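Local coordinates for protein aspartate-semialdehyde dehydrogenase 2 (Vibrio cholerae, PDB 2R00) that catalyses the NADPH-dependent reductive dephosphorylation of L-aspartyl-4-phosphate to L-aspartate-semialdehyde, a step on the way to lysine and methionine, at residues W63-S72 against I84-N95. Numbering follows the deposited sequence.
Sequences WSQVHIALFS and IAAEAGVVVIDN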
# COMPACT_ATOMS: atom_id res chain seq x y z
N TRP A 63 28.81 -32.80 -12.71
CA TRP A 63 28.88 -31.34 -12.62
C TRP A 63 30.14 -30.76 -13.27
O TRP A 63 30.20 -29.57 -13.53
CB TRP A 63 28.75 -30.87 -11.16
CG TRP A 63 27.40 -31.15 -10.53
CD1 TRP A 63 27.06 -32.23 -9.77
CD2 TRP A 63 26.23 -30.33 -10.61
NE1 TRP A 63 25.75 -32.13 -9.36
CE2 TRP A 63 25.21 -30.97 -9.86
CE3 TRP A 63 25.93 -29.10 -11.22
CZ2 TRP A 63 23.92 -30.44 -9.72
CZ3 TRP A 63 24.64 -28.57 -11.09
CH2 TRP A 63 23.66 -29.24 -10.34
N SER A 64 31.13 -31.62 -13.51
CA SER A 64 32.38 -31.24 -14.20
C SER A 64 32.14 -30.71 -15.60
O SER A 64 33.00 -30.04 -16.18
CB SER A 64 33.35 -32.42 -14.26
OG SER A 64 33.89 -32.67 -12.97
N GLN A 65 30.97 -31.01 -16.14
CA GLN A 65 30.56 -30.55 -17.47
C GLN A 65 30.30 -29.04 -17.57
O GLN A 65 30.34 -28.49 -18.67
CB GLN A 65 29.31 -31.30 -17.93
CG GLN A 65 29.53 -32.79 -18.13
CD GLN A 65 28.25 -33.51 -18.46
OE1 GLN A 65 27.41 -33.75 -17.59
NE2 GLN A 65 28.09 -33.88 -19.72
N VAL A 66 30.04 -28.38 -16.45
CA VAL A 66 29.56 -26.98 -16.51
C VAL A 66 30.44 -25.97 -15.77
O VAL A 66 31.13 -26.31 -14.81
CB VAL A 66 28.08 -26.83 -16.05
CG1 VAL A 66 27.14 -27.50 -17.05
CG2 VAL A 66 27.86 -27.41 -14.68
N HIS A 67 30.39 -24.73 -16.25
CA HIS A 67 31.09 -23.62 -15.62
C HIS A 67 30.21 -22.93 -14.58
O HIS A 67 30.69 -22.51 -13.53
CB HIS A 67 31.51 -22.59 -16.67
CG HIS A 67 32.48 -23.12 -17.68
ND1 HIS A 67 32.08 -23.65 -18.89
CD2 HIS A 67 33.83 -23.19 -17.66
CE1 HIS A 67 33.15 -24.02 -19.57
NE2 HIS A 67 34.23 -23.75 -18.85
N ILE A 68 28.92 -22.80 -14.91
CA ILE A 68 27.97 -22.01 -14.12
C ILE A 68 26.63 -22.74 -14.06
O ILE A 68 26.19 -23.34 -15.04
CB ILE A 68 27.76 -20.59 -14.73
CG1 ILE A 68 29.07 -19.78 -14.67
CG2 ILE A 68 26.63 -19.81 -14.01
CD1 ILE A 68 29.09 -18.60 -15.64
N ALA A 69 25.99 -22.70 -12.90
CA ALA A 69 24.66 -23.27 -12.78
C ALA A 69 23.72 -22.23 -12.19
O ALA A 69 24.10 -21.49 -11.29
CB ALA A 69 24.69 -24.52 -11.90
N LEU A 70 22.50 -22.18 -12.73
CA LEU A 70 21.43 -21.36 -12.18
C LEU A 70 20.46 -22.31 -11.49
O LEU A 70 19.91 -23.20 -12.13
CB LEU A 70 20.70 -20.56 -13.29
CG LEU A 70 21.49 -19.83 -14.38
CD1 LEU A 70 20.56 -19.20 -15.42
CD2 LEU A 70 22.42 -18.76 -13.80
N PHE A 71 20.27 -22.12 -10.19
CA PHE A 71 19.39 -22.99 -9.39
C PHE A 71 18.07 -22.29 -9.11
O PHE A 71 18.06 -21.15 -8.63
CB PHE A 71 20.05 -23.31 -8.04
CG PHE A 71 21.04 -24.46 -8.06
CD1 PHE A 71 21.82 -24.75 -9.19
CD2 PHE A 71 21.25 -25.21 -6.90
CE1 PHE A 71 22.74 -25.81 -9.17
CE2 PHE A 71 22.16 -26.28 -6.88
CZ PHE A 71 22.92 -26.57 -8.01
N SER A 72 16.97 -22.96 -9.39
CA SER A 72 15.66 -22.45 -8.95
C SER A 72 14.67 -23.58 -8.71
O SER A 72 13.60 -23.60 -9.30
CB SER A 72 15.09 -21.44 -9.96
OG SER A 72 13.98 -20.75 -9.39
N ILE A 84 27.49 -29.44 -3.62
CA ILE A 84 28.00 -30.51 -4.50
C ILE A 84 28.48 -29.95 -5.85
O ILE A 84 29.56 -30.29 -6.31
CB ILE A 84 26.95 -31.62 -4.69
CG1 ILE A 84 26.63 -32.27 -3.33
CG2 ILE A 84 27.44 -32.66 -5.70
CD1 ILE A 84 25.62 -33.39 -3.38
N ALA A 85 27.67 -29.08 -6.45
CA ALA A 85 28.09 -28.38 -7.66
C ALA A 85 29.32 -27.52 -7.39
O ALA A 85 30.29 -27.57 -8.14
CB ALA A 85 26.93 -27.52 -8.21
N ALA A 86 29.30 -26.76 -6.30
CA ALA A 86 30.44 -25.91 -5.93
C ALA A 86 31.73 -26.72 -5.78
O ALA A 86 32.79 -26.32 -6.28
CB ALA A 86 30.13 -25.13 -4.64
N GLU A 87 31.64 -27.85 -5.08
CA GLU A 87 32.78 -28.75 -4.86
C GLU A 87 33.38 -29.21 -6.19
O GLU A 87 34.59 -29.36 -6.32
CB GLU A 87 32.36 -29.94 -4.00
CG GLU A 87 33.40 -31.07 -3.86
CD GLU A 87 32.83 -32.29 -3.18
OE1 GLU A 87 31.86 -32.88 -3.70
OE2 GLU A 87 33.35 -32.67 -2.11
N ALA A 88 32.53 -29.41 -7.20
CA ALA A 88 32.97 -29.82 -8.52
C ALA A 88 33.57 -28.67 -9.34
O ALA A 88 34.04 -28.88 -10.45
CB ALA A 88 31.83 -30.48 -9.28
N GLY A 89 33.56 -27.46 -8.77
CA GLY A 89 34.16 -26.28 -9.40
C GLY A 89 33.18 -25.45 -10.22
O GLY A 89 33.59 -24.54 -10.94
N VAL A 90 31.88 -25.75 -10.11
CA VAL A 90 30.81 -24.95 -10.73
C VAL A 90 30.52 -23.70 -9.87
O VAL A 90 30.53 -23.77 -8.64
CB VAL A 90 29.50 -25.78 -10.86
CG1 VAL A 90 28.45 -25.03 -11.68
CG2 VAL A 90 29.78 -27.13 -11.48
N VAL A 91 30.26 -22.56 -10.51
CA VAL A 91 29.78 -21.39 -9.80
C VAL A 91 28.25 -21.36 -9.86
O VAL A 91 27.66 -21.30 -10.94
CB VAL A 91 30.41 -20.05 -10.30
CG1 VAL A 91 29.96 -18.87 -9.41
CG2 VAL A 91 31.91 -20.15 -10.31
N VAL A 92 27.63 -21.44 -8.68
CA VAL A 92 26.17 -21.57 -8.57
C VAL A 92 25.57 -20.19 -8.32
O VAL A 92 25.99 -19.48 -7.41
CB VAL A 92 25.76 -22.54 -7.43
CG1 VAL A 92 24.24 -22.66 -7.32
CG2 VAL A 92 26.40 -23.92 -7.64
N ILE A 93 24.61 -19.81 -9.15
CA ILE A 93 23.81 -18.62 -8.91
C ILE A 93 22.46 -19.12 -8.41
O ILE A 93 21.74 -19.81 -9.12
CB ILE A 93 23.70 -17.72 -10.18
CG1 ILE A 93 25.09 -17.15 -10.53
CG2 ILE A 93 22.68 -16.60 -9.95
CD1 ILE A 93 25.33 -16.88 -12.02
N ASP A 94 22.15 -18.81 -7.15
CA ASP A 94 21.08 -19.48 -6.43
C ASP A 94 19.85 -18.62 -6.25
O ASP A 94 19.87 -17.65 -5.50
CB ASP A 94 21.54 -19.97 -5.06
CG ASP A 94 20.56 -20.94 -4.44
OD1 ASP A 94 20.15 -21.87 -5.16
OD2 ASP A 94 20.20 -20.77 -3.25
N ASN A 95 18.77 -19.00 -6.92
CA ASN A 95 17.51 -18.28 -6.78
C ASN A 95 16.61 -18.93 -5.74
O ASN A 95 15.49 -19.36 -6.05
CB ASN A 95 16.80 -18.14 -8.13
CG ASN A 95 15.54 -17.30 -8.04
OD1 ASN A 95 15.58 -16.15 -7.61
ND2 ASN A 95 14.42 -17.88 -8.40
O HOH W 1 33.39 -22.78 -12.86
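Phe-71 lies with one face on Val-92, whose CG1 sits over the ring centre, 3.7 Å from the centroid; CG1 gets there by standing anti to the backbone N (chi1 180°). Farther along the same side of the sheet, Ala-85 sets its CB over a face of the Trp-63 indole, offset toward the rim and 3.5 Å from CE3, while Ala-88 CB meets Trp-63 CB. Val-90 splits its methyls: CG2 meets Val-66 CG2 at 3.7 Å and also Trp-63 CB, and CG1 meets Ala-69 CB. On the other side, Ile-93 CD1 touches both Ile-68 CG2 and Leu-70 CD2. Strands 68-71 and 91-94 run parallel, joined through helix 75-87 as one beta-alpha-beta crossover of the Rossmann-type nucleotide-binding domain. Five backbone bonds zip them together, from Val-91 N to His-67 O (3.1 Å) through to Asn-95 N to Phe-71 O (2.8 Å), and a water bridges His-67 O and Gly-89 O. Gly-89, at positive phi, ends the helix in a Schellman motif and turns the chain into the second strand. Further out, Trp-81 of helix 75-87 touches the side chains of both Trp-63 and Phe-71, Ser-78 hydrogen-bonds Asp-94 OD1, and Ser-72 adjoins Val-15, a predicted NADP(+)-binding residue.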